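Local coordinates for protein sulfoquinovosidase (Escherichia coli, PDB 5AEG) that hydrolyses sulfoquinovosyl diacylglycerides and simple sulfoquinovosides such as sulfoquinovosyl glycerol, releasing sulfoquinovose for sulfoglycolysis, at residues Arg27-His32 with Gln191-His196; Gln100-Leu105 with Arg225-Asp230; Gly263-Cys268 with Asn312-Asp317; Asn283-Gln288 with Val328-Tyr333. All blocks are in the same frame, centred on the assembly; numbering follows the deposited sequence.

Contact 1. Residues Arg27-His32 with Gln191-His196; sequences RLILTH and QKYYCH
R27 and Q191 bring the two backbones nearest, with CA atoms 7.0 Å apart. No backbone hydrogen bond joins the segments. Strand 27-32 belongs to a small antiparallel sheet, and Q191 and K192 form the turn that leads into strand 193-197 of the galactose mutarotase-like N-terminal domain. The contact joins strand 27-32 to that turn. R27 carries most of it. Its chain bends at CG (chi2 67°), which brings the guanidinium edge to Q191 O. R27 NE donates to Q191 O at 2.8 Å, nearly in line with the C=O bond. R27 NH2 adds weak bonds to Q191 O and to K192 O. The R27 and Q191 side chains run past each other in opposite directions, with guanidinium and amide planes only 13° apart. D127 holds NE2 of Q191, and E595 pairs with the amine of K192. Deeper in, I29 CD1 sits over one face of the Y193 ring, 4.3 Å from Y193 CE2. I29 also takes part in a classic beta bulge with L30, opposite L22. Three waters link Q191 to L28. One of them gives a hydrogen to Q191 OE1 at 2.7 Å and accepts from L28 N at 2.9 Å.

Contact 2. Residues Gln100-Leu105 with Arg225-Asp230; sequences QGRLLL and RFECAD
R102 and E227 cross at a slant, their guanidinium and carboxylate planes almost perpendicular at 86°. R102 NE meets E227 OE1 at 3.1 Å in a salt bridge whose hydrogen bond is weak. A water bridges R102 NH2 to the same oxygen, which also bonds to the hydroxyl of Y194. R102 NH1 forms a salt bridge with D98. R102 NH1 also bonds to Q100 OE1 at 2.8 Å, tilted from the guanidinium plane, though Q100 is poorly ordered. CG of L104 lies opposite its backbone N (chi1 179°), which puts L104 CD1 over one face of the R225 guanidinium, 3.6 Å from R225 NH1. D198 pairs with R225 NH2. On the other side of the strands, L103 and F226 point the same way, with L103 CD2 3.8 Å from F226 CD1. L105 CD1 reaches F226 CE1 at 4.0 Å. F226 N donates to L103 O at 2.9 Å; the bond back is weak. These neighbouring antiparallel strands belong to the galactose mutarotase-like N-terminal domain of family GH31.

Contact 3. Residues Gly263-Cys268 with Asn312-Asp317; sequences GGTEVC and NYPQLD
Y313 OH accepts a weak hydrogen bond from G264 N at 3.1 Å and is also hydrogen-bonded to the carboxylate of D289, which takes the N-H of G263 through its other oxygen. The contact lies in the TIM-barrel domain, where the loops leading into helices 265-277 and 316-325 meet. Two residues occupy N-cap positions here, G264 for the first helix and Q315 for the second. The Y313 ring lies flat against the backbone of G264. G264 CA stands over one ring face, 3.4 Å from the centroid and 20° off the ring normal, a CH-pi contact. G264 has a positive phi (103°), and N312 O packs 3.2 Å from G264 CA. C268 SG approaches the ring edge instead, 3.8 Å from Y313 CE2, in a sulfur-aromatic contact. Residues 313 to 316 form a type II beta turn, with a weak backbone bond from L316 N to Y313 O. N312 ND2 is hydrogen-bonded to the carbonyl O of D289, the residue that also holds the Y313 hydroxyl. Beside the ring, near CD2 of Y313, T265 faces the turn, with T265 CG2 3.4 Å from P314 O. T265 OG1, anti to its own carbonyl carbon, donates to P314 O at 2.7 Å, arriving 36° above the carbonyl plane.

Contact 4. Residues Asn283-Gln288 with Val328-Tyr333; sequences NGIWAQ and VQFLAY
I285 and V328 start the apolar centre, crossing at an angle with I285 CG1 4.0 Å from V328 CG1. A287 CB touches F330 CE1 at 3.7 Å. W323 of helix 316-325 covers I285, V328 and F330, so this is the side of the sheet that faces the helices. On the opposite side W286 CD1 meets L331 CB at 3.8 Å. Between these layers run the backbone bonds of two parallel strands of the TIM barrel. L331 N donates to I285 O, and A287 N to L331 O. Farther back, I285 N bonds to Q329 O, and Q329 N to N283 O at 3.0 Å. CG of W286 lies anti to the backbone N (chi1 168°), which brings W286 NE1 to A332 O at 3.0 Å. That oxygen lies in the indole plane, but the N-H comes in 44° above the carbonyl plane. At the polar edge, Q288 and Y333 run side by side, with Q288 OE1 3.7 Å from Y333 CD2. Q288, a substrate-binding residue, is held by Q262. The Y333 hydroxyl bonds to D405, the nucleophile, and to N335. The apolar core thus leads to the active site, and the Y333 bond is consistent with a second-shell role in positioning the nucleophile.

Contacts 1 and 2 are neighbours in the N-terminal beta domain, with centres 9 Å apart. K192 NZ reaches D230 O at 2.8 Å, a probable hydrogen bond between them. Contacts 3 and 4 adjoin in the TIM barrel, 11 Å between centres. C268 SG packs on I285 CG2 at 3.8 Å, and L316 CD2 on F330 CE2 at 3.9 Å. Contact 4 borders the catalytic centre at D405. In contact 3, Y313 is about 8 Å from Q288, side chain to side chain. The two pairs lie on opposite sides of the chain's centre, with centres 42 to 56 Å apart.

Contact 1. Residues Arg27-His32 with Gln191-His196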
loop_
_atom_site.group_PDB
_atom_site.type_symbol
_atom_site.label_atom_id
_atom_site.label_comp_id
_atom_site.label_asym_id
_atom_site.label_seq_id
_atom_site.Cartn_x
_atom_site.Cartn_y
_atom_site.Cartn_z
ATOM N N ARG A 27 24.762 4.264 16.271
ATOM C CA ARG A 27 23.532 3.672 16.806
ATOM C C ARG A 27 23.862 2.266 17.357
ATOM O O ARG A 27 24.478 1.483 16.670
ATOM C CB ARG A 27 22.563 3.452 15.601
ATOM C CG ARG A 27 21.871 4.673 15.081
ATOM C CD ARG A 27 22.738 5.705 14.417
ATOM N NE ARG A 27 21.939 6.653 13.618
ATOM C CZ ARG A 27 22.445 7.595 12.815
ATOM N NH1 ARG A 27 23.751 7.754 12.682
ATOM N NH2 ARG A 27 21.636 8.343 12.091
ATOM N N LEU A 28 23.439 1.980 18.553
ATOM C CA LEU A 28 23.590 0.685 19.109
ATOM C C LEU A 28 22.547 -0.241 18.419
ATOM O O LEU A 28 21.371 -0.022 18.591
ATOM C CB LEU A 28 23.295 0.748 20.590
ATOM C CG LEU A 28 23.350 -0.582 21.372
ATOM C CD1 LEU A 28 24.749 -1.162 21.250
ATOM C CD2 LEU A 28 22.936 -0.509 22.792
ATOM N N ILE A 29 23.018 -1.208 17.653
ATOM C CA ILE A 29 22.207 -2.173 16.857
ATOM C C ILE A 29 22.006 -3.525 17.556
ATOM O O ILE A 29 20.848 -3.989 17.641
ATOM C CB ILE A 29 22.791 -2.368 15.430
ATOM C CG1 ILE A 29 22.771 -1.065 14.591
ATOM C CG2 ILE A 29 22.006 -3.390 14.616
ATOM C CD1 ILE A 29 21.440 -0.339 14.359
ATOM N N LEU A 30 23.100 -4.136 18.093
ATOM C CA LEU A 30 23.045 -5.438 18.800
ATOM C C LEU A 30 23.799 -5.392 20.117
ATOM O O LEU A 30 24.882 -4.765 20.187
ATOM C CB LEU A 30 23.707 -6.523 17.962
ATOM C CG LEU A 30 23.273 -6.770 16.544
ATOM C CD1 LEU A 30 24.189 -7.761 15.834
ATOM C CD2 LEU A 30 21.846 -7.327 16.538
ATOM N N THR A 31 23.218 -5.963 21.166
ATOM C CA THR A 31 23.932 -6.278 22.404
ATOM C C THR A 31 23.560 -7.698 22.761
ATOM O O THR A 31 22.433 -8.101 22.560
ATOM C CB THR A 31 23.459 -5.500 23.593
ATOM O OG1 THR A 31 22.068 -5.751 23.724
ATOM C CG2 THR A 31 23.632 -4.090 23.349
ATOM N N HIS A 32 24.522 -8.439 23.279
ATOM C CA HIS A 32 24.397 -9.881 23.552
ATOM C C HIS A 32 25.243 -10.209 24.761
ATOM O O HIS A 32 26.418 -9.856 24.787
ATOM C CB HIS A 32 24.973 -10.700 22.406
ATOM C CG HIS A 32 25.002 -12.171 22.670
ATOM N ND1 HIS A 32 23.918 -12.994 22.427
ATOM C CD2 HIS A 32 25.980 -12.986 23.132
ATOM C CE1 HIS A 32 24.212 -14.243 22.749
ATOM N NE2 HIS A 32 25.461 -14.270 23.168
ATOM N N GLN A 191 15.975 6.853 15.608
ATOM C CA GLN A 191 17.483 6.928 15.620
ATOM C C GLN A 191 18.031 7.192 14.244
ATOM O O GLN A 191 19.212 7.155 14.022
ATOM C CB GLN A 191 18.015 5.642 16.210
ATOM C CG GLN A 191 17.599 5.487 17.668
ATOM C CD GLN A 191 18.443 4.445 18.437
ATOM O OE1 GLN A 191 19.604 4.307 18.210
ATOM N NE2 GLN A 191 17.808 3.685 19.294
ATOM N N LYS A 192 17.133 7.410 13.246
ATOM C CA LYS A 192 17.448 7.785 11.909
ATOM C C LYS A 192 18.219 6.713 11.124
ATOM O O LYS A 192 19.343 6.927 10.595
ATOM C CB LYS A 192 18.115 9.184 11.858
ATOM C CG LYS A 192 17.129 10.294 12.130
ATOM C CD LYS A 192 17.787 11.674 12.012
ATOM C CE LYS A 192 16.791 12.784 12.283
ATOM N NZ LYS A 192 17.502 14.087 12.101
ATOM N N TYR A 193 17.638 5.510 11.098
ATOM C CA TYR A 193 18.101 4.465 10.248
ATOM C C TYR A 193 16.860 3.768 9.712
ATOM O O TYR A 193 15.780 3.905 10.300
ATOM C CB TYR A 193 18.976 3.469 10.969
ATOM C CG TYR A 193 18.319 2.606 12.026
ATOM C CD1 TYR A 193 17.627 1.438 11.671
ATOM C CD2 TYR A 193 18.404 2.903 13.371
ATOM C CE1 TYR A 193 17.039 0.629 12.654
ATOM C CE2 TYR A 193 17.864 2.070 14.354
ATOM C CZ TYR A 193 17.144 0.910 13.944
ATOM O OH TYR A 193 16.506 0.092 14.903
ATOM N N TYR A 194 17.067 2.991 8.692
ATOM C CA TYR A 194 16.033 2.032 8.248
ATOM C C TYR A 194 16.612 0.682 8.350
ATOM O O TYR A 194 17.853 0.505 8.230
ATOM C CB TYR A 194 15.625 2.284 6.783
ATOM C CG TYR A 194 16.614 1.973 5.619
ATOM C CD1 TYR A 194 16.932 0.669 5.255
ATOM C CD2 TYR A 194 17.195 2.990 4.855
ATOM C CE1 TYR A 194 17.844 0.413 4.231
ATOM C CE2 TYR A 194 18.099 2.713 3.816
ATOM C CZ TYR A 194 18.445 1.424 3.535
ATOM O OH TYR A 194 19.324 1.053 2.519
ATOM N N CYS A 195 15.727 -0.295 8.567
ATOM C CA CYS A 195 16.097 -1.714 8.479
ATOM C C CYS A 195 15.242 -2.426 7.438
ATOM O O CYS A 195 14.013 -2.305 7.494
ATOM C CB CYS A 195 15.874 -2.315 9.834
ATOM S SG CYS A 195 16.027 -4.108 9.884
ATOM N N HIS A 196 15.866 -3.082 6.473
ATOM C CA HIS A 196 15.174 -3.809 5.418
ATOM C C HIS A 196 15.578 -5.295 5.437
ATOM O O HIS A 196 16.784 -5.614 5.469
ATOM C CB HIS A 196 15.482 -3.244 4.056
ATOM C CG HIS A 196 14.854 -4.031 2.950
ATOM N ND1 HIS A 196 13.487 -4.137 2.812
ATOM C CD2 HIS A 196 15.391 -4.833 1.997
ATOM C CE1 HIS A 196 13.210 -4.917 1.786
ATOM N NE2 HIS A 196 14.353 -5.372 1.283
HETATM O O HOH W 1 19.494 1.600 20.607
HETATM O O HOH W 2 19.815 1.708 17.296
HETATM O O HOH W 3 21.575 3.680 20.008
#

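Contact 2. Residues Gln100-Leu105 with Arg225-Asp230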
loop_
_atom_site.group_PDB
_atom_site.type_symbol
_atom_site.label_atom_id
_atom_site.label_comp_id
_atom_site.label_asym_id
_atom_site.label_seq_id
_atom_site.Cartn_x
_atom_site.Cartn_y
_atom_site.Cartn_z
ATOM N N GLN A 100 27.504 -0.491 -1.156
ATOM C CA GLN A 100 27.213 0.926 -0.912
ATOM C C GLN A 100 27.488 1.442 0.515
ATOM O O GLN A 100 27.254 2.630 0.762
ATOM C CB GLN A 100 25.761 1.217 -1.309
ATOM C CG GLN A 100 25.499 1.171 -2.812
ATOM C CD GLN A 100 25.416 -0.236 -3.427
ATOM O OE1 GLN A 100 24.766 -1.139 -2.893
ATOM N NE2 GLN A 100 26.057 -0.413 -4.585
ATOM N N GLY A 101 28.018 0.600 1.430
ATOM C CA GLY A 101 28.258 1.011 2.861
ATOM C C GLY A 101 27.103 0.789 3.844
ATOM O O GLY A 101 27.059 1.367 4.966
ATOM N N ARG A 102 26.113 -0.003 3.400
ATOM C CA ARG A 102 25.061 -0.414 4.282
ATOM C C ARG A 102 25.575 -1.467 5.224
ATOM O O ARG A 102 26.348 -2.355 4.844
ATOM C CB ARG A 102 23.916 -1.035 3.480
ATOM C CG ARG A 102 23.406 -0.192 2.344
ATOM C CD ARG A 102 21.994 -0.611 1.886
ATOM N NE ARG A 102 21.627 0.155 0.676
ATOM C CZ ARG A 102 22.043 -0.078 -0.576
ATOM N NH1 ARG A 102 22.822 -1.094 -0.837
ATOM N NH2 ARG A 102 21.625 0.688 -1.609
ATOM N N LEU A 103 25.142 -1.417 6.448
ATOM C CA LEU A 103 25.323 -2.557 7.303
ATOM C C LEU A 103 24.562 -3.780 6.780
ATOM O O LEU A 103 23.350 -3.703 6.594
ATOM C CB LEU A 103 24.960 -2.187 8.683
ATOM C CG LEU A 103 24.965 -3.357 9.674
ATOM C CD1 LEU A 103 26.396 -3.894 9.839
ATOM C CD2 LEU A 103 24.354 -3.043 10.976
ATOM N N LEU A 104 25.253 -4.895 6.481
ATOM C CA LEU A 104 24.633 -6.199 6.068
ATOM C C LEU A 104 24.765 -7.247 7.189
ATOM O O LEU A 104 25.924 -7.497 7.653
ATOM C CB LEU A 104 25.304 -6.691 4.803
ATOM C CG LEU A 104 24.907 -8.006 4.151
ATOM C CD1 LEU A 104 23.443 -7.900 3.747
ATOM C CD2 LEU A 104 25.769 -8.343 2.923
ATOM N N LEU A 105 23.620 -7.770 7.742
ATOM C CA LEU A 105 23.633 -8.893 8.692
ATOM C C LEU A 105 23.104 -10.106 7.995
ATOM O O LEU A 105 22.010 -10.082 7.404
ATOM C CB LEU A 105 22.819 -8.634 9.959
ATOM C CG LEU A 105 23.094 -7.409 10.805
ATOM C CD1 LEU A 105 22.245 -7.518 12.093
ATOM C CD2 LEU A 105 24.563 -7.269 11.158
ATOM N N ARG A 225 19.487 -5.433 6.156
ATOM C CA ARG A 225 20.365 -4.333 5.726
ATOM C C ARG A 225 19.929 -3.098 6.429
ATOM O O ARG A 225 18.727 -2.882 6.598
ATOM C CB ARG A 225 20.178 -4.052 4.264
ATOM C CG ARG A 225 20.929 -4.978 3.314
ATOM C CD ARG A 225 20.308 -4.823 1.908
ATOM N NE ARG A 225 20.120 -6.119 1.306
ATOM C CZ ARG A 225 21.113 -6.812 0.791
ATOM N NH1 ARG A 225 22.323 -6.284 0.755
ATOM N NH2 ARG A 225 20.889 -8.007 0.309
ATOM N N PHE A 226 20.896 -2.260 6.821
ATOM C CA PHE A 226 20.614 -0.991 7.523
ATOM C C PHE A 226 21.393 0.142 6.869
ATOM O O PHE A 226 22.547 -0.064 6.315
ATOM C CB PHE A 226 21.006 -0.997 8.981
ATOM C CG PHE A 226 20.445 -2.096 9.804
ATOM C CD1 PHE A 226 20.858 -3.407 9.619
ATOM C CD2 PHE A 226 19.547 -1.821 10.824
ATOM C CE1 PHE A 226 20.387 -4.400 10.412
ATOM C CE2 PHE A 226 19.074 -2.813 11.639
ATOM C CZ PHE A 226 19.496 -4.127 11.421
ATOM N N GLU A 227 20.787 1.331 6.825
ATOM C CA GLU A 227 21.556 2.560 6.520
ATOM C C GLU A 227 21.055 3.607 7.433
ATOM O O GLU A 227 19.880 3.604 7.805
ATOM C CB GLU A 227 21.382 3.091 5.143
ATOM C CG GLU A 227 22.243 2.565 4.084
ATOM C CD GLU A 227 22.050 3.269 2.751
ATOM O OE1 GLU A 227 21.079 2.912 2.031
ATOM O OE2 GLU A 227 22.945 4.067 2.361
ATOM N N CYS A 228 21.923 4.580 7.741
ATOM C CA CYS A 228 21.583 5.734 8.540
ATOM C C CYS A 228 21.616 6.993 7.662
ATOM O O CYS A 228 22.087 6.977 6.516
ATOM C CB CYS A 228 22.582 5.948 9.681
ATOM S SG CYS A 228 22.754 4.587 10.829
ATOM N N ALA A 229 21.046 8.063 8.212
ATOM C CA ALA A 229 21.138 9.365 7.594
ATOM C C ALA A 229 20.911 10.464 8.603
ATOM O O ALA A 229 20.460 10.235 9.727
ATOM C CB ALA A 229 20.223 9.462 6.334
ATOM N N ASP A 230 21.289 11.673 8.198
ATOM C CA ASP A 230 21.203 12.872 9.000
ATOM C C ASP A 230 19.836 13.460 9.080
ATOM O O ASP A 230 19.481 14.057 10.151
ATOM C CB ASP A 230 22.153 13.970 8.452
ATOM C CG ASP A 230 23.632 13.658 8.788
ATOM O OD1 ASP A 230 23.856 12.809 9.730
ATOM O OD2 ASP A 230 24.522 14.212 8.094
HETATM O O HOH W 4 20.655 3.177 -0.561
#

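Contact 3. Residues Gly263-Cys268 with Asn312-Asp317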
loop_
_atom_site.group_PDB
_atom_site.type_symbol
_atom_site.label_atom_id
_atom_site.label_comp_id
_atom_site.label_asym_id
_atom_site.label_seq_id
_atom_site.Cartn_x
_atom_site.Cartn_y
_atom_site.Cartn_z
ATOM N N GLY A 263 -21.873 -0.417 -16.214
ATOM C CA GLY A 263 -23.162 -0.531 -16.881
ATOM C C GLY A 263 -23.190 -0.284 -18.370
ATOM O O GLY A 263 -24.313 -0.218 -18.965
ATOM N N GLY A 264 -22.015 -0.110 -18.957
ATOM C CA GLY A 264 -21.793 -0.090 -20.366
ATOM C C GLY A 264 -21.577 1.304 -21.006
ATOM O O GLY A 264 -21.524 2.329 -20.332
ATOM N N THR A 265 -21.326 1.308 -22.303
ATOM C CA THR A 265 -20.799 2.466 -23.025
ATOM C C THR A 265 -21.677 3.640 -22.921
ATOM O O THR A 265 -21.227 4.779 -22.685
ATOM C CB THR A 265 -20.646 2.138 -24.533
ATOM O OG1 THR A 265 -19.930 0.928 -24.606
ATOM C CG2 THR A 265 -19.796 3.200 -25.288
ATOM N N GLU A 266 -22.959 3.398 -23.110
ATOM C CA GLU A 266 -23.894 4.522 -23.125
ATOM C C GLU A 266 -24.164 5.129 -21.703
ATOM O O GLU A 266 -24.384 6.354 -21.586
ATOM C CB GLU A 266 -25.168 4.185 -23.937
ATOM C CG GLU A 266 -24.843 4.241 -25.456
ATOM C CD GLU A 266 -24.323 5.669 -25.956
ATOM O OE1 GLU A 266 -25.077 6.660 -25.938
ATOM O OE2 GLU A 266 -23.145 5.855 -26.334
ATOM N N VAL A 267 -24.170 4.299 -20.665
ATOM C CA VAL A 267 -24.267 4.777 -19.287
ATOM C C VAL A 267 -23.021 5.672 -18.984
ATOM O O VAL A 267 -23.164 6.741 -18.378
ATOM C CB VAL A 267 -24.414 3.608 -18.245
ATOM C CG1 VAL A 267 -24.250 4.133 -16.809
ATOM C CG2 VAL A 267 -25.802 2.986 -18.295
ATOM N N CYS A 268 -21.868 5.243 -19.468
ATOM C CA CYS A 268 -20.636 6.005 -19.256
ATOM C C CYS A 268 -20.747 7.332 -19.967
ATOM O O CYS A 268 -20.461 8.379 -19.411
ATOM C CB CYS A 268 -19.415 5.250 -19.755
ATOM S SG CYS A 268 -18.888 3.814 -18.761
ATOM N N ASN A 312 -21.340 -6.070 -23.447
ATOM C CA ASN A 312 -21.549 -5.112 -22.330
ATOM C C ASN A 312 -21.108 -3.652 -22.668
ATOM O O ASN A 312 -21.694 -2.711 -22.153
ATOM C CB ASN A 312 -20.847 -5.629 -21.089
ATOM C CG ASN A 312 -21.376 -5.004 -19.809
ATOM O OD1 ASN A 312 -22.562 -4.821 -19.619
ATOM N ND2 ASN A 312 -20.448 -4.660 -18.887
ATOM N N TYR A 313 -20.064 -3.508 -23.484
ATOM C CA TYR A 313 -19.490 -2.206 -23.881
ATOM C C TYR A 313 -19.451 -2.119 -25.431
ATOM O O TYR A 313 -18.386 -2.042 -26.046
ATOM C CB TYR A 313 -18.074 -2.004 -23.295
ATOM C CG TYR A 313 -18.227 -1.501 -21.910
ATOM C CD1 TYR A 313 -18.515 -2.378 -20.841
ATOM C CD2 TYR A 313 -18.216 -0.140 -21.648
ATOM C CE1 TYR A 313 -18.762 -1.881 -19.518
ATOM C CE2 TYR A 313 -18.485 0.367 -20.384
ATOM C CZ TYR A 313 -18.687 -0.497 -19.311
ATOM O OH TYR A 313 -18.998 0.008 -18.127
ATOM N N PRO A 314 -20.656 -2.047 -26.046
ATOM C CA PRO A 314 -20.651 -1.848 -27.506
ATOM C C PRO A 314 -19.938 -0.573 -27.959
ATOM O O PRO A 314 -20.110 0.515 -27.309
ATOM C CB PRO A 314 -22.135 -1.816 -27.863
ATOM C CG PRO A 314 -22.854 -1.345 -26.626
ATOM C CD PRO A 314 -22.018 -1.953 -25.451
ATOM N N GLN A 315 -19.131 -0.742 -29.013
ATOM C CA GLN A 315 -18.450 0.365 -29.756
ATOM C C GLN A 315 -17.350 1.014 -28.881
ATOM O O GLN A 315 -16.946 2.125 -29.121
ATOM C CB GLN A 315 -19.444 1.447 -30.267
ATOM C CG GLN A 315 -20.670 0.931 -31.015
ATOM C CD GLN A 315 -21.471 2.043 -31.659
ATOM O OE1 GLN A 315 -22.394 2.631 -31.066
ATOM N NE2 GLN A 315 -21.094 2.380 -32.857
ATOM N N LEU A 316 -16.846 0.288 -27.864
ATOM C CA LEU A 316 -15.907 0.912 -26.960
ATOM C C LEU A 316 -14.602 1.251 -27.697
ATOM O O LEU A 316 -13.993 2.232 -27.404
ATOM C CB LEU A 316 -15.627 -0.051 -25.787
ATOM C CG LEU A 316 -14.525 0.427 -24.791
ATOM C CD1 LEU A 316 -15.038 1.638 -24.140
ATOM C CD2 LEU A 316 -14.197 -0.713 -23.829
ATOM N N ASP A 317 -14.205 0.431 -28.676
ATOM C CA ASP A 317 -12.940 0.650 -29.419
ATOM C C ASP A 317 -12.960 2.001 -30.099
ATOM O O ASP A 317 -11.998 2.769 -29.957
ATOM C CB ASP A 317 -12.612 -0.489 -30.390
ATOM C CG ASP A 317 -13.755 -0.857 -31.317
ATOM O OD1 ASP A 317 -14.925 -0.313 -31.241
ATOM O OD2 ASP A 317 -13.435 -1.726 -32.121
#

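Contact 4. Residues Asn283-Gln288 with Val328-Tyr333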
loop_
_atom_site.group_PDB
_atom_site.type_symbol
_atom_site.label_atom_id
_atom_site.label_comp_id
_atom_site.label_asym_id
_atom_site.label_seq_id
_atom_site.Cartn_x
_atom_site.Cartn_y
_atom_site.Cartn_z
ATOM N N ASN A 283 -11.105 13.791 -16.194
ATOM C CA ASN A 283 -9.970 13.345 -17.003
ATOM C C ASN A 283 -10.107 11.919 -17.519
ATOM O O ASN A 283 -9.209 11.379 -18.245
ATOM C CB ASN A 283 -8.671 13.502 -16.239
ATOM C CG ASN A 283 -8.470 12.461 -15.128
ATOM O OD1 ASN A 283 -9.401 11.791 -14.693
ATOM N ND2 ASN A 283 -7.237 12.334 -14.689
ATOM N N GLY A 284 -11.177 11.256 -17.089
ATOM C CA GLY A 284 -11.253 9.806 -17.336
ATOM C C GLY A 284 -12.524 9.145 -16.908
ATOM O O GLY A 284 -13.252 9.646 -16.057
ATOM N N ILE A 285 -12.711 7.968 -17.459
ATOM C CA ILE A 285 -13.706 7.007 -17.090
ATOM C C ILE A 285 -13.026 5.663 -16.778
ATOM O O ILE A 285 -12.277 5.127 -17.600
ATOM C CB ILE A 285 -14.635 6.787 -18.309
ATOM C CG1 ILE A 285 -15.403 8.113 -18.592
ATOM C CG2 ILE A 285 -15.633 5.665 -18.025
ATOM C CD1 ILE A 285 -16.249 8.014 -19.817
ATOM N N TRP A 286 -13.327 5.131 -15.638
ATOM C CA TRP A 286 -12.742 3.859 -15.162
ATOM C C TRP A 286 -13.963 2.912 -15.024
ATOM O O TRP A 286 -14.856 3.136 -14.212
ATOM C CB TRP A 286 -12.091 4.053 -13.777
ATOM C CG TRP A 286 -11.771 2.703 -13.180
ATOM C CD1 TRP A 286 -11.039 1.726 -13.754
ATOM C CD2 TRP A 286 -12.306 2.161 -11.979
ATOM N NE1 TRP A 286 -11.021 0.600 -12.956
ATOM C CE2 TRP A 286 -11.794 0.848 -11.845
ATOM C CE3 TRP A 286 -13.072 2.679 -10.964
ATOM C CZ2 TRP A 286 -12.161 0.010 -10.779
ATOM C CZ3 TRP A 286 -13.366 1.855 -9.855
ATOM C CH2 TRP A 286 -12.947 0.540 -9.810
ATOM N N ALA A 287 -14.028 1.936 -15.917
ATOM C CA ALA A 287 -15.164 1.017 -16.030
ATOM C C ALA A 287 -14.636 -0.397 -15.811
ATOM O O ALA A 287 -14.126 -1.071 -16.752
ATOM C CB ALA A 287 -15.800 1.128 -17.440
ATOM N N GLN A 288 -14.724 -0.863 -14.586
ATOM C CA GLN A 288 -14.168 -2.190 -14.293
ATOM C C GLN A 288 -14.937 -3.382 -14.966
ATOM O O GLN A 288 -14.352 -4.491 -15.059
ATOM C CB GLN A 288 -14.020 -2.411 -12.811
ATOM C CG GLN A 288 -15.317 -2.419 -12.011
ATOM C CD GLN A 288 -15.103 -2.822 -10.554
ATOM O OE1 GLN A 288 -13.983 -3.164 -10.134
ATOM N NE2 GLN A 288 -16.227 -2.921 -9.819
ATOM N N VAL A 328 -10.328 12.727 -22.398
ATOM C CA VAL A 328 -10.854 11.705 -21.461
ATOM C C VAL A 328 -10.186 10.405 -21.814
ATOM O O VAL A 328 -10.280 9.870 -22.948
ATOM C CB VAL A 328 -12.379 11.588 -21.548
ATOM C CG1 VAL A 328 -12.970 10.540 -20.634
ATOM C CG2 VAL A 328 -13.023 12.933 -21.276
ATOM N N GLN A 329 -9.503 9.877 -20.818
ATOM C CA GLN A 329 -8.874 8.544 -20.904
ATOM C C GLN A 329 -9.842 7.453 -20.458
ATOM O O GLN A 329 -10.813 7.726 -19.707
ATOM C CB GLN A 329 -7.649 8.540 -20.001
ATOM C CG GLN A 329 -6.495 9.400 -20.500
ATOM C CD GLN A 329 -5.836 8.809 -21.754
ATOM O OE1 GLN A 329 -5.721 7.631 -21.907
ATOM N NE2 GLN A 329 -5.510 9.639 -22.670
ATOM N N PHE A 330 -9.613 6.222 -20.929
ATOM C CA PHE A 330 -10.432 5.093 -20.527
ATOM C C PHE A 330 -9.561 4.152 -19.733
ATOM O O PHE A 330 -8.444 3.768 -20.175
ATOM C CB PHE A 330 -11.008 4.287 -21.734
ATOM C CG PHE A 330 -11.878 3.165 -21.306
ATOM C CD1 PHE A 330 -13.137 3.421 -20.808
ATOM C CD2 PHE A 330 -11.417 1.873 -21.314
ATOM C CE1 PHE A 330 -13.940 2.379 -20.368
ATOM C CE2 PHE A 330 -12.225 0.831 -20.864
ATOM C CZ PHE A 330 -13.459 1.094 -20.383
ATOM N N LEU A 331 -10.062 3.777 -18.578
ATOM C CA LEU A 331 -9.322 2.866 -17.689
ATOM C C LEU A 331 -10.107 1.607 -17.384
ATOM O O LEU A 331 -11.332 1.637 -17.177
ATOM C CB LEU A 331 -8.926 3.564 -16.378
ATOM C CG LEU A 331 -7.958 4.728 -16.407
ATOM C CD1 LEU A 331 -8.657 6.025 -16.728
ATOM C CD2 LEU A 331 -7.239 4.892 -15.060
ATOM N N ALA A 332 -9.420 0.494 -17.293
ATOM C CA ALA A 332 -10.073 -0.823 -17.155
ATOM C C ALA A 332 -9.634 -1.558 -15.911
ATOM O O ALA A 332 -9.357 -0.922 -14.931
ATOM C CB ALA A 332 -9.866 -1.616 -18.453
ATOM N N TYR A 333 -9.646 -2.887 -15.900
ATOM C CA TYR A 333 -9.431 -3.684 -14.715
ATOM C C TYR A 333 -8.824 -5.021 -15.143
ATOM O O TYR A 333 -9.288 -5.633 -16.153
ATOM C CB TYR A 333 -10.770 -3.937 -13.993
ATOM C CG TYR A 333 -10.715 -4.847 -12.815
ATOM C CD1 TYR A 333 -10.658 -6.260 -12.971
ATOM C CD2 TYR A 333 -10.769 -4.371 -11.528
ATOM C CE1 TYR A 333 -10.566 -7.088 -11.864
ATOM C CE2 TYR A 333 -10.695 -5.212 -10.416
ATOM C CZ TYR A 333 -10.580 -6.576 -10.597
ATOM O OH TYR A 333 -10.528 -7.404 -9.552
#